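Local coordinates for protein NADP-dependent glyceraldehyde-3-phosphate dehydrogenase (Bacillus halodurans, PDB 3PRL) that probably oxidises glyceraldehyde 3-phosphate to 3-phosphoglycerate without phosphorylation, passing the hydride to bound NADP+, as a member of the aldehyde dehydrogenase family, at residues T356-N361 with P370-D375; L351-T356 with P378-A383; A12-N17 with P44-E49; G154-I159 with I232-F237. All coordinates share one frame; numbering follows the deposited sequence.

Overall arrangement
Interactions 1 and 2 adjoin: they share Thr-356, their centres lie about 11 Å apart, and both take up the chain as it leaves helix 337-352. Interaction 1 is a partly buried strand pair held by backbone hydrogen bonds, whereas interaction 2, also partly buried, joins a helix end to a loop through a methionine with no hydrogen bond across it. Interactions 3 and 4 belong to the cofactor-binding half, their centres about 17 Å apart, and both are buried. Interaction 4 is parallel strand pairing near the chain's middle and close to NADP-binding residues; interaction 3 is mainly apolar, without hydrogen bonds between its segments, at the end of a separate small sheet. Interactions 1 and 4 lie on opposite sides of the chain's centre.

Interaction 1: residues T356-N361 with P370-D375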
loop_
_atom_site.group_PDB
_atom_site.type_symbol
_atom_site.label_atom_id
_atom_site.label_comp_id
_atom_site.label_asym_id
_atom_site.label_seq_id
_atom_site.Cartn_x
_atom_site.Cartn_y
_atom_site.Cartn_z
ATOM N N THR D 356 -25.782 -16.609 -42.206
ATOM C CA THR D 356 -26.692 -17.717 -41.944
ATOM C C THR D 356 -27.448 -17.495 -40.641
ATOM O O THR D 356 -26.839 -17.292 -39.582
ATOM C CB THR D 356 -25.966 -19.077 -41.905
ATOM O OG1 THR D 356 -25.032 -19.162 -42.986
ATOM C CG2 THR D 356 -26.969 -20.221 -42.013
ATOM N N LEU D 357 -28.773 -17.541 -40.721
ATOM C CA LEU D 357 -29.589 -17.462 -39.531
ATOM C C LEU D 357 -29.675 -18.856 -38.933
ATOM O O LEU D 357 -30.286 -19.764 -39.519
ATOM C CB LEU D 357 -30.976 -16.896 -39.839
ATOM C CG LEU D 357 -31.953 -16.785 -38.662
ATOM C CD1 LEU D 357 -31.698 -15.504 -37.852
ATOM C CD2 LEU D 357 -33.412 -16.863 -39.136
ATOM N N LEU D 358 -29.039 -19.024 -37.772
ATOM C CA LEU D 358 -29.018 -20.310 -37.080
ATOM C C LEU D 358 -30.223 -20.556 -36.170
ATOM O O LEU D 358 -30.642 -21.706 -35.987
ATOM C CB LEU D 358 -27.711 -20.493 -36.317
ATOM C CG LEU D 358 -26.825 -21.631 -36.834
ATOM C CD1 LEU D 358 -26.429 -21.477 -38.308
ATOM C CD2 LEU D 358 -25.596 -21.789 -35.943
ATOM N N SER D 359 -30.775 -19.484 -35.606
ATOM C CA SER D 359 -32.001 -19.587 -34.817
ATOM C C SER D 359 -32.725 -18.260 -34.631
ATOM O O SER D 359 -32.108 -17.195 -34.643
ATOM C CB SER D 359 -31.722 -20.230 -33.453
ATOM O OG SER D 359 -32.781 -19.986 -32.551
ATOM N N GLY D 360 -34.045 -18.368 -34.488
ATOM C CA GLY D 360 -34.931 -17.319 -33.989
ATOM C C GLY D 360 -34.689 -15.880 -34.376
ATOM O O GLY D 360 -34.128 -15.124 -33.600
ATOM N N ASN D 361 -35.130 -15.499 -35.572
ATOM C CA ASN D 361 -35.202 -14.094 -35.980
ATOM C C ASN D 361 -36.373 -13.415 -35.246
ATOM O O ASN D 361 -36.312 -12.233 -34.892
ATOM C CB ASN D 361 -35.409 -14.026 -37.507
ATOM C CG ASN D 361 -35.095 -12.654 -38.106
ATOM O OD1 ASN D 361 -34.769 -11.703 -37.398
ATOM N ND2 ASN D 361 -35.197 -12.554 -39.435
ATOM N N PRO D 370 -34.228 -14.686 -29.099
ATOM C CA PRO D 370 -32.778 -14.604 -29.165
ATOM C C PRO D 370 -32.365 -14.980 -30.587
ATOM O O PRO D 370 -32.877 -15.951 -31.157
ATOM C CB PRO D 370 -32.308 -15.640 -28.143
ATOM C CG PRO D 370 -33.477 -16.568 -27.948
ATOM C CD PRO D 370 -34.695 -15.746 -28.181
ATOM N N THR D 371 -31.479 -14.183 -31.165
ATOM C CA THR D 371 -31.135 -14.337 -32.558
ATOM C C THR D 371 -29.678 -14.759 -32.696
ATOM O O THR D 371 -28.772 -14.076 -32.200
ATOM C CB THR D 371 -31.460 -13.050 -33.369
ATOM O OG1 THR D 371 -32.822 -12.665 -33.132
ATOM C CG2 THR D 371 -31.284 -13.297 -34.847
ATOM N N LEU D 372 -29.472 -15.904 -33.350
ATOM C CA LEU D 372 -28.133 -16.415 -33.629
ATOM C C LEU D 372 -27.817 -16.352 -35.116
ATOM O O LEU D 372 -28.556 -16.898 -35.952
ATOM C CB LEU D 372 -27.961 -17.843 -33.104
ATOM C CG LEU D 372 -26.518 -18.340 -32.934
ATOM C CD1 LEU D 372 -25.763 -17.519 -31.888
ATOM C CD2 LEU D 372 -26.509 -19.803 -32.557
ATOM N N LEU D 373 -26.708 -15.684 -35.432
ATOM C CA LEU D 373 -26.229 -15.565 -36.804
ATOM C C LEU D 373 -24.857 -16.195 -36.936
ATOM O O LEU D 373 -24.021 -16.070 -36.041
ATOM C CB LEU D 373 -26.165 -14.097 -37.224
ATOM C CG LEU D 373 -27.400 -13.219 -37.000
ATOM C CD1 LEU D 373 -27.002 -11.755 -36.991
ATOM C CD2 LEU D 373 -28.486 -13.494 -38.057
ATOM N N ASP D 374 -24.627 -16.864 -38.058
ATOM C CA ASP D 374 -23.343 -17.509 -38.327
ATOM C C ASP D 374 -22.711 -16.894 -39.567
ATOM O O ASP D 374 -23.359 -16.125 -40.278
ATOM C CB ASP D 374 -23.506 -19.034 -38.469
ATOM C CG ASP D 374 -22.203 -19.808 -38.219
ATOM O OD1 ASP D 374 -21.129 -19.183 -38.043
ATOM O OD2 ASP D 374 -22.257 -21.058 -38.204
ATOM N N ASP D 375 -21.437 -17.220 -39.795
ATOM C CA ASP D 375 -20.670 -16.787 -40.967
ATOM C C ASP D 375 -20.644 -15.269 -41.127
ATOM O O ASP D 375 -20.594 -14.739 -42.249
ATOM C CB ASP D 375 -21.190 -17.487 -42.225
ATOM C CG ASP D 375 -20.934 -18.983 -42.201
ATOM O OD1 ASP D 375 -19.815 -19.396 -42.585
ATOM O OD2 ASP D 375 -21.849 -19.747 -41.812
#
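Leu-372 O is gripped by two successive amides of the opposing strand. Leu-358 N donates to Leu-372 O at 2.8 Å, tilted 29° from the carbonyl plane, while Ser-359 N reaches Leu-372 O only weakly at 3.4 Å. Before this double grip the pairing is regular: Asp-374 N donates to Thr-356 O at 2.7 Å, lying in the carbonyl plane. The return bond from Thr-356 N to Asp-374 O is longer, 3.1 Å, with its donor 45° out of plane. Beyond the grip, Leu-372 N donates to Ser-359 O.

Leucines pack on both faces. With CG anti to the backbone N (chi1 179°), Leu-357 brings CD1 to 3.8 Å from Leu-373 CD2 and also against the methyl of Thr-371; Leu-351 of helix 337-352 covers this side. On the other face, Leu-358 lays CB 4.0 Å from Leu-372 CD2, and its CD1 branch rests 3.8 Å from Asp-374 CB; helix 303-317 covers this side, Val-310 touching Leu-358 and Asp-374, and Ile-313 touching Leu-372. The carboxylate of Asp-374 folds back on its own chain, Asp-375 N meeting Asp-374 OD1 at 2.6 Å from above the carboxylate plane; Arg-396 is a distant, weak ion partner. Replacing Asp-374 with alanine would probably leave Asp-375 N without this acceptor and Arg-396 without that remote counter-charge.

The register slips by one residue between Leu-357 and Ser-359, so Leu-358 and Ser-359 together face Leu-372. That is a classic beta bulge, here in an antiparallel pair at the margin of the sheet in the aldehyde dehydrogenase catalytic domain.

Interaction 2: residues L351-T356 with P378-A383; sequences LENGAT and PAMRVA
Asn-353 and Met-380 make the nearest backbone approach, 6.8 Å between their CA atoms, at the point where helix 337-352 ends in a Schellman motif: Gly-354, with a positive phi of 83°, sends its N to Leu-351 O at 3.0 Å, and Ala-355 N returns to Ala-350 O. This reversal turns the chain so that Asn-353 and Ala-355 both direct their CB atoms toward the loop of residues 378-383.

Met-380 has the largest share of the contact. Its CG stands anti to the carbonyl carbon (chi1 -46°), and from there the chain runs extended, delivering the terminal methyl to the helix end. Met-380 CE stops 3.4 Å from the backbone oxygen Asn-353 O and 3.6 Å from Ala-355 CB. The sulfur lies alongside the same methyl, Met-380 SD being 3.8 Å from Ala-355 CB. Nearer the root of the chain, the side chain of Asn-353 crosses that of the methionine at an angle, with Asn-353 OD1 3.7 Å from Met-380 CG. The same oxygen borders the neighbouring residue, Asn-353 OD1 lying 4.0 Å from Ala-379 CB. Farther out, Asp-349 touches Met-380 and accepts a hydrogen bond from Arg-381 N, tying the loop to the last turns of the helix; Arg-381 also forms a salt bridge with Glu-385.

No hydrogen bond crosses between the two segments, and only 184 Å² is buried. Fit therefore replaces directed bonding: a flexible thioether fills the angle of the capped helix end, and its methyl, slightly polarised by the adjacent sulfur, is likely to sit comfortably against a carbonyl oxygen.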
loop_
_atom_site.group_PDB
_atom_site.type_symbol
_atom_site.label_atom_id
_atom_site.label_comp_id
_atom_site.label_asym_id
_atom_site.label_seq_id
_atom_site.Cartn_x
_atom_site.Cartn_y
_atom_site.Cartn_z
ATOM N N LEU D 351 -28.317 -10.584 -42.761
ATOM C CA LEU D 351 -28.964 -11.553 -43.651
ATOM C C LEU D 351 -28.908 -11.068 -45.096
ATOM O O LEU D 351 -28.732 -11.867 -46.009
ATOM C CB LEU D 351 -30.418 -11.830 -43.238
ATOM C CG LEU D 351 -30.691 -12.378 -41.832
ATOM C CD1 LEU D 351 -32.194 -12.547 -41.613
ATOM C CD2 LEU D 351 -29.966 -13.696 -41.592
ATOM N N GLU D 352 -29.036 -9.752 -45.276
ATOM C CA GLU D 352 -28.957 -9.108 -46.587
ATOM C C GLU D 352 -27.568 -9.297 -47.205
ATOM O O GLU D 352 -27.437 -9.431 -48.425
ATOM C CB GLU D 352 -29.313 -7.624 -46.464
ATOM C CG GLU D 352 -29.387 -6.857 -47.779
ATOM C CD GLU D 352 -29.536 -5.355 -47.576
ATOM O OE1 GLU D 352 -30.285 -4.942 -46.656
ATOM O OE2 GLU D 352 -28.905 -4.589 -48.338
ATOM N N ASN D 353 -26.547 -9.327 -46.352
ATOM C CA ASN D 353 -25.171 -9.584 -46.771
ATOM C C ASN D 353 -24.793 -11.057 -46.587
ATOM O O ASN D 353 -23.609 -11.413 -46.504
ATOM C CB ASN D 353 -24.197 -8.672 -46.013
ATOM C CG ASN D 353 -22.791 -8.677 -46.616
ATOM O OD1 ASN D 353 -21.833 -9.120 -45.976
ATOM N ND2 ASN D 353 -22.664 -8.190 -47.845
ATOM N N GLY D 354 -25.819 -11.896 -46.484
ATOM C CA GLY D 354 -25.672 -13.344 -46.602
ATOM C C GLY D 354 -25.242 -14.135 -45.381
ATOM O O GLY D 354 -24.649 -15.206 -45.526
ATOM N N ALA D 355 -25.545 -13.635 -44.183
ATOM C CA ALA D 355 -25.215 -14.379 -42.962
ATOM C C ALA D 355 -26.237 -15.474 -42.730
ATOM O O ALA D 355 -27.426 -15.295 -43.026
ATOM C CB ALA D 355 -25.141 -13.456 -41.739
ATOM N N THR D 356 -25.782 -16.609 -42.206
ATOM C CA THR D 356 -26.692 -17.717 -41.944
ATOM C C THR D 356 -27.448 -17.495 -40.641
ATOM O O THR D 356 -26.839 -17.292 -39.582
ATOM C CB THR D 356 -25.966 -19.077 -41.905
ATOM O OG1 THR D 356 -25.032 -19.162 -42.986
ATOM C CG2 THR D 356 -26.969 -20.221 -42.013
ATOM N N PRO D 378 -16.895 -9.023 -41.510
ATOM C CA PRO D 378 -16.502 -7.655 -41.193
ATOM C C PRO D 378 -17.260 -6.582 -41.990
ATOM O O PRO D 378 -17.197 -5.414 -41.620
ATOM C CB PRO D 378 -15.019 -7.634 -41.567
ATOM C CG PRO D 378 -14.575 -9.019 -41.394
ATOM C CD PRO D 378 -15.723 -9.852 -41.850
ATOM N N ALA D 379 -17.959 -6.965 -43.063
ATOM C CA ALA D 379 -18.772 -6.011 -43.851
ATOM C C ALA D 379 -20.165 -5.753 -43.252
ATOM O O ALA D 379 -20.867 -4.814 -43.661
ATOM C CB ALA D 379 -18.893 -6.471 -45.324
ATOM N N MET D 380 -20.557 -6.588 -42.293
ATOM C CA MET D 380 -21.872 -6.497 -41.649
ATOM C C MET D 380 -21.804 -5.606 -40.411
ATOM O O MET D 380 -20.874 -5.720 -39.594
ATOM C CB MET D 380 -22.368 -7.887 -41.242
ATOM C CG MET D 380 -22.211 -8.953 -42.324
ATOM S SD MET D 380 -22.577 -10.614 -41.733
ATOM C CE MET D 380 -22.458 -11.548 -43.265
ATOM N N ARG D 381 -22.804 -4.737 -40.270
ATOM C CA ARG D 381 -22.875 -3.783 -39.168
ATOM C C ARG D 381 -22.825 -4.471 -37.805
ATOM O O ARG D 381 -22.227 -3.940 -36.868
ATOM C CB ARG D 381 -24.148 -2.937 -39.266
ATOM C CG ARG D 381 -24.215 -2.004 -40.475
ATOM C CD ARG D 381 -25.569 -1.315 -40.538
ATOM N NE ARG D 381 -25.901 -0.671 -39.266
ATOM C CZ ARG D 381 -27.109 -0.221 -38.940
ATOM N NH1 ARG D 381 -28.120 -0.331 -39.799
ATOM N NH2 ARG D 381 -27.309 0.359 -37.754
ATOM N N VAL D 382 -23.446 -5.650 -37.722
ATOM C CA VAL D 382 -23.630 -6.391 -36.470
ATOM C C VAL D 382 -22.314 -6.951 -35.934
ATOM O O VAL D 382 -22.253 -7.425 -34.799
ATOM C CB VAL D 382 -24.723 -7.526 -36.617
ATOM C CG1 VAL D 382 -24.164 -8.771 -37.353
ATOM C CG2 VAL D 382 -25.336 -7.907 -35.259
ATOM N N ALA D 383 -21.262 -6.893 -36.748
ATOM C CA ALA D 383 -19.938 -7.340 -36.326
ATOM C C ALA D 383 -19.230 -6.255 -35.517
ATOM O O ALA D 383 -18.179 -6.497 -34.911
ATOM C CB ALA D 383 -19.089 -7.752 -37.550
#

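Interaction 3: residues A12-N17 with P44-E49; sequences ANILRN and PALSQE
Ile-14 meets residues 44-49 with two separate branches. Its CG2 methyl lies against the CG-CD side of the proline ring, Ile-14 CG2 to Pro-44 CD being 3.7 Å and the neighbouring CG equally near. Its other branch reaches toward Leu-46 tip to tip, Ile-14 CD1 to Leu-46 CD1 4.1 Å. The division follows from chi1 of 62°, which sets CG1 in the crowded position between the backbone N and the carbonyl carbon and turns CG2 anti to that carbon. The same proline ring also borders a backbone oxygen, with Pro-44 CD 3.4 Å from Ala-12 O. No hydrogen bond links the two segments.

Ile-14 lies in strand 10-16 and Pro-44 ends strand 39-44, the parallel inner pair of a four-stranded mixed sheet; Leu-46 follows in the loop leading to helix 48-65. The sheet's own ladder holds the first strand on both flanks: Ala-12 bonds through its backbone to Ser-42, and Ile-14 to Val-21 of strand 19-21.

Ala-12 O has a stronger partner than the proline in Arg-28 NH2, which donates a hydrogen bond to it. Pro-44 O accepts from Thr-216 OG1, and backbone bonds join Leu-46 to Thr-216 and Leu-15 to Val-214, tying the small sheet to the cofactor-binding sheet. The side chain of Leu-46 comes within about 8 Å of that of Lys-186, which binds NADP+; just beyond, Ser-47 occupies the N-cap of helix 48-65.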
loop_
_atom_site.group_PDB
_atom_site.type_symbol
_atom_site.label_atom_id
_atom_site.label_comp_id
_atom_site.label_asym_id
_atom_site.label_seq_id
_atom_site.Cartn_x
_atom_site.Cartn_y
_atom_site.Cartn_z
ATOM N N ALA D 12 -44.247 9.805 -8.333
ATOM C CA ALA D 12 -43.114 10.027 -7.449
ATOM C C ALA D 12 -42.713 11.491 -7.347
ATOM O O ALA D 12 -42.826 12.255 -8.314
ATOM C CB ALA D 12 -41.931 9.204 -7.919
ATOM N N ASN D 13 -42.244 11.866 -6.162
ATOM C CA ASN D 13 -41.648 13.168 -5.947
ATOM C C ASN D 13 -40.107 13.087 -5.931
ATOM O O ASN D 13 -39.525 11.989 -5.829
ATOM C CB ASN D 13 -42.205 13.806 -4.672
ATOM C CG ASN D 13 -43.501 14.615 -4.920
ATOM O OD1 ASN D 13 -44.149 14.507 -5.973
ATOM N ND2 ASN D 13 -43.873 15.431 -3.933
ATOM N N ILE D 14 -39.461 14.244 -6.071
ATOM C CA ILE D 14 -38.003 14.345 -6.028
ATOM C C ILE D 14 -37.546 14.912 -4.701
ATOM O O ILE D 14 -38.295 15.630 -4.041
ATOM C CB ILE D 14 -37.411 15.199 -7.208
ATOM C CG1 ILE D 14 -37.891 16.663 -7.175
ATOM C CG2 ILE D 14 -37.712 14.546 -8.557
ATOM C CD1 ILE D 14 -36.884 17.640 -6.564
ATOM N N LEU D 15 -36.311 14.576 -4.326
ATOM C CA LEU D 15 -35.695 15.069 -3.111
ATOM C C LEU D 15 -34.826 16.281 -3.383
ATOM O O LEU D 15 -33.888 16.225 -4.186
ATOM C CB LEU D 15 -34.826 13.976 -2.476
ATOM C CG LEU D 15 -34.116 14.287 -1.153
ATOM C CD1 LEU D 15 -35.100 14.481 0.003
ATOM C CD2 LEU D 15 -33.152 13.162 -0.834
ATOM N N ARG D 16 -35.158 17.367 -2.701
ATOM C CA ARG D 16 -34.306 18.535 -2.593
ATOM C C ARG D 16 -34.265 18.985 -1.127
ATOM O O ARG D 16 -35.311 19.113 -0.488
ATOM C CB ARG D 16 -34.824 19.671 -3.472
ATOM C CG ARG D 16 -33.896 20.884 -3.484
ATOM C CD ARG D 16 -34.427 22.050 -4.310
ATOM N NE ARG D 16 -35.728 22.505 -3.821
ATOM C CZ ARG D 16 -36.871 22.352 -4.475
ATOM N NH1 ARG D 16 -38.001 22.794 -3.933
ATOM N NH2 ARG D 16 -36.887 21.766 -5.667
ATOM N N ASN D 17 -33.058 19.194 -0.599
ATOM C CA ASN D 17 -32.845 19.749 0.749
ATOM C C ASN D 17 -33.604 19.054 1.895
ATOM O O ASN D 17 -34.055 19.701 2.842
ATOM C CB ASN D 17 -33.119 21.263 0.744
ATOM C CG ASN D 17 -32.216 22.020 -0.223
ATOM O OD1 ASN D 17 -31.114 21.575 -0.545
ATOM N ND2 ASN D 17 -32.675 23.180 -0.678
ATOM N N PRO D 44 -41.342 14.131 -11.820
ATOM C CA PRO D 44 -41.424 15.555 -12.140
ATOM C C PRO D 44 -40.392 15.942 -13.200
ATOM O O PRO D 44 -39.233 15.515 -13.125
ATOM C CB PRO D 44 -41.093 16.237 -10.805
ATOM C CG PRO D 44 -41.119 15.139 -9.760
ATOM C CD PRO D 44 -40.750 13.904 -10.492
ATOM N N ALA D 45 -40.816 16.726 -14.189
ATOM C CA ALA D 45 -39.894 17.317 -15.158
ATOM C C ALA D 45 -39.433 18.669 -14.630
ATOM O O ALA D 45 -40.215 19.614 -14.570
ATOM C CB ALA D 45 -40.562 17.462 -16.517
ATOM N N LEU D 46 -38.162 18.747 -14.238
ATOM C CA LEU D 46 -37.638 19.920 -13.527
ATOM C C LEU D 46 -37.130 21.002 -14.463
ATOM O O LEU D 46 -36.810 20.735 -15.628
ATOM C CB LEU D 46 -36.527 19.532 -12.535
ATOM C CG LEU D 46 -36.896 18.895 -11.184
ATOM C CD1 LEU D 46 -35.644 18.706 -10.312
ATOM C CD2 LEU D 46 -37.951 19.713 -10.425
ATOM N N SER D 47 -37.070 22.219 -13.922
ATOM C CA SER D 47 -36.648 23.426 -14.644
ATOM C C SER D 47 -35.177 23.774 -14.367
ATOM O O SER D 47 -34.528 23.135 -13.539
ATOM C CB SER D 47 -37.549 24.612 -14.260
ATOM O OG SER D 47 -37.468 24.905 -12.866
ATOM N N GLN D 48 -34.671 24.796 -15.059
ATOM C CA GLN D 48 -33.283 25.247 -14.887
ATOM C C GLN D 48 -32.990 25.756 -13.470
ATOM O O GLN D 48 -31.887 25.545 -12.951
ATOM C CB GLN D 48 -32.902 26.290 -15.949
ATOM C CG GLN D 48 -32.458 25.667 -17.284
ATOM C CD GLN D 48 -32.188 26.690 -18.378
ATOM O OE1 GLN D 48 -33.068 27.483 -18.750
ATOM N NE2 GLN D 48 -30.973 26.668 -18.914
ATOM N N GLU D 49 -33.984 26.393 -12.846
ATOM C CA GLU D 49 -33.838 26.929 -11.484
ATOM C C GLU D 49 -33.792 25.811 -10.456
ATOM O O GLU D 49 -32.811 25.673 -9.736
ATOM C CB GLU D 49 -34.975 27.896 -11.125
ATOM C CG GLU D 49 -34.968 29.189 -11.894
ATOM C CD GLU D 49 -35.063 28.958 -13.386
ATOM O OE1 GLU D 49 -36.148 28.554 -13.871
ATOM O OE2 GLU D 49 -34.033 29.169 -14.065
#

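Interaction 4: residues G154-I159 with I232-F237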
loop_
_atom_site.group_PDB
_atom_site.type_symbol
_atom_site.label_atom_id
_atom_site.label_comp_id
_atom_site.label_asym_id
_atom_site.label_seq_id
_atom_site.Cartn_x
_atom_site.Cartn_y
_atom_site.Cartn_z
ATOM N N GLY D 154 -16.135 17.682 -3.697
ATOM C CA GLY D 154 -17.278 18.608 -3.567
ATOM C C GLY D 154 -18.667 18.023 -3.841
ATOM O O GLY D 154 -19.123 17.132 -3.138
ATOM N N VAL D 155 -19.355 18.563 -4.842
ATOM C CA VAL D 155 -20.633 18.018 -5.291
ATOM C C VAL D 155 -20.398 17.143 -6.515
ATOM O O VAL D 155 -19.821 17.601 -7.514
ATOM C CB VAL D 155 -21.665 19.145 -5.619
ATOM C CG1 VAL D 155 -22.975 18.546 -6.088
ATOM C CG2 VAL D 155 -21.921 20.016 -4.399
ATOM N N VAL D 156 -20.831 15.889 -6.434
ATOM C CA VAL D 156 -20.629 14.907 -7.510
ATOM C C VAL D 156 -21.918 14.691 -8.268
ATOM O O VAL D 156 -22.969 14.452 -7.663
ATOM C CB VAL D 156 -20.057 13.542 -6.965
ATOM C CG1 VAL D 156 -20.146 12.408 -7.984
ATOM C CG2 VAL D 156 -18.597 13.714 -6.519
ATOM N N LEU D 157 -21.839 14.792 -9.595
ATOM C CA LEU D 157 -22.986 14.506 -10.450
ATOM C C LEU D 157 -22.922 13.059 -10.888
ATOM O O LEU D 157 -21.960 12.646 -11.541
ATOM C CB LEU D 157 -23.031 15.438 -11.672
ATOM C CG LEU D 157 -24.212 15.136 -12.622
ATOM C CD1 LEU D 157 -25.508 15.704 -12.078
ATOM C CD2 LEU D 157 -23.954 15.645 -14.024
ATOM N N ALA D 158 -23.931 12.299 -10.473
ATOM C CA ALA D 158 -24.059 10.886 -10.791
ATOM C C ALA D 158 -25.216 10.729 -11.749
ATOM O O ALA D 158 -26.358 11.120 -11.437
ATOM C CB ALA D 158 -24.316 10.067 -9.533
ATOM N N ILE D 159 -24.911 10.167 -12.916
ATOM C CA ILE D 159 -25.898 9.970 -13.969
ATOM C C ILE D 159 -25.924 8.491 -14.311
ATOM O O ILE D 159 -24.959 7.955 -14.850
ATOM C CB ILE D 159 -25.569 10.797 -15.237
ATOM C CG1 ILE D 159 -24.970 12.166 -14.867
ATOM C CG2 ILE D 159 -26.833 10.913 -16.154
ATOM C CD1 ILE D 159 -24.140 12.797 -16.016
ATOM N N ILE D 232 -20.522 21.914 -10.233
ATOM C CA ILE D 232 -20.187 20.491 -10.296
ATOM C C ILE D 232 -18.670 20.318 -10.338
ATOM O O ILE D 232 -17.973 20.940 -11.165
ATOM C CB ILE D 232 -20.836 19.810 -11.536
ATOM C CG1 ILE D 232 -22.378 19.924 -11.503
ATOM C CG2 ILE D 232 -20.362 18.358 -11.700
ATOM C CD1 ILE D 232 -23.090 19.113 -10.412
ATOM N N ASP D 233 -18.163 19.478 -9.433
ATOM C CA ASP D 233 -16.737 19.299 -9.264
ATOM C C ASP D 233 -16.296 17.931 -9.757
ATOM O O ASP D 233 -15.121 17.629 -9.722
ATOM C CB ASP D 233 -16.359 19.488 -7.789
ATOM C CG ASP D 233 -16.932 20.767 -7.210
ATOM O OD1 ASP D 233 -16.360 21.846 -7.476
ATOM O OD2 ASP D 233 -17.973 20.701 -6.508
ATOM N N MET D 234 -17.248 17.104 -10.200
ATOM C CA MET D 234 -16.960 15.771 -10.724
ATOM C C MET D 234 -18.184 15.147 -11.389
ATOM O O MET D 234 -19.305 15.221 -10.841
ATOM C CB MET D 234 -16.461 14.856 -9.586
ATOM C CG MET D 234 -15.806 13.545 -10.026
ATOM S SD MET D 234 -16.881 12.089 -9.994
ATOM C CE MET D 234 -15.622 10.865 -10.347
ATOM N N ILE D 235 -17.965 14.519 -12.550
ATOM C CA ILE D 235 -19.017 13.765 -13.241
ATOM C C ILE D 235 -18.696 12.274 -13.344
ATOM O O ILE D 235 -17.605 11.910 -13.762
ATOM C CB ILE D 235 -19.317 14.306 -14.698
ATOM C CG1 ILE D 235 -19.606 15.801 -14.692
ATOM C CG2 ILE D 235 -20.480 13.533 -15.360
ATOM C CD1 ILE D 235 -20.805 16.170 -13.933
ATOM N N THR D 236 -19.656 11.427 -12.970
ATOM C CA THR D 236 -19.568 9.985 -13.246
ATOM C C THR D 236 -20.796 9.445 -13.977
ATOM O O THR D 236 -21.929 9.526 -13.493
ATOM C CB THR D 236 -19.276 9.171 -11.983
ATOM O OG1 THR D 236 -19.253 7.785 -12.318
ATOM C CG2 THR D 236 -20.316 9.449 -10.880
ATOM N N PHE D 237 -20.559 8.864 -15.145
ATOM C CA PHE D 237 -21.660 8.573 -16.048
ATOM C C PHE D 237 -21.551 7.195 -16.660
ATOM O O PHE D 237 -20.480 6.776 -17.138
ATOM C CB PHE D 237 -21.723 9.669 -17.127
ATOM C CG PHE D 237 -22.584 9.330 -18.320
ATOM C CD1 PHE D 237 -23.913 9.733 -18.373
ATOM C CD2 PHE D 237 -22.052 8.639 -19.400
ATOM C CE1 PHE D 237 -24.713 9.435 -19.491
ATOM C CE2 PHE D 237 -22.836 8.331 -20.509
ATOM C CZ PHE D 237 -24.167 8.738 -20.556
#
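Leu-157 takes part in two of the backbone hydrogen bonds that join the strands. Its amide donates to Met-234 O (Leu-157 N to Met-234 O 2.9 Å), while Leu-157 O accepts from Thr-236 N at 3.0 Å, and Ile-159 N continues the alternation to Thr-236 O. The axes of the short segments diverge by just 17°, with all three bonds nearly along the C=O axis. Met-234 N is buried without a partner.

At the start of the pair a side chain substitutes for a backbone acceptor: Val-155 N donates to Asp-233 OD2 at 3.0 Å, meeting the oxygen on its anti side, 15° out of the carboxylate plane. The return bond runs from Asp-233 N to Val-155 O at 3.2 Å. An alanine in place of Asp-233 is likely to leave the buried amide of Val-155 without its acceptor and the first rung of the pairing weaker.

This is the parallel core of the Rossmann-like NADP-binding domain, strand 144-159 running between strands 182-186 and 234-238.

Apolar contacts fall on both faces. On one, Val-156 CG1 lies alongside Met-234 SD at 3.8 Å. On the other, Ile-159 CB approaches the edge of the Phe-237 ring, 3.7 Å from Phe-237 CD1, and Ile-159 CD1 crosses to Ile-235 CG2 at 3.8 Å. Ile-247 of helix 241-250 covers these three residues, and the Phe-237 side chain lies about 4 Å from that of Thr-243, which binds NADP+.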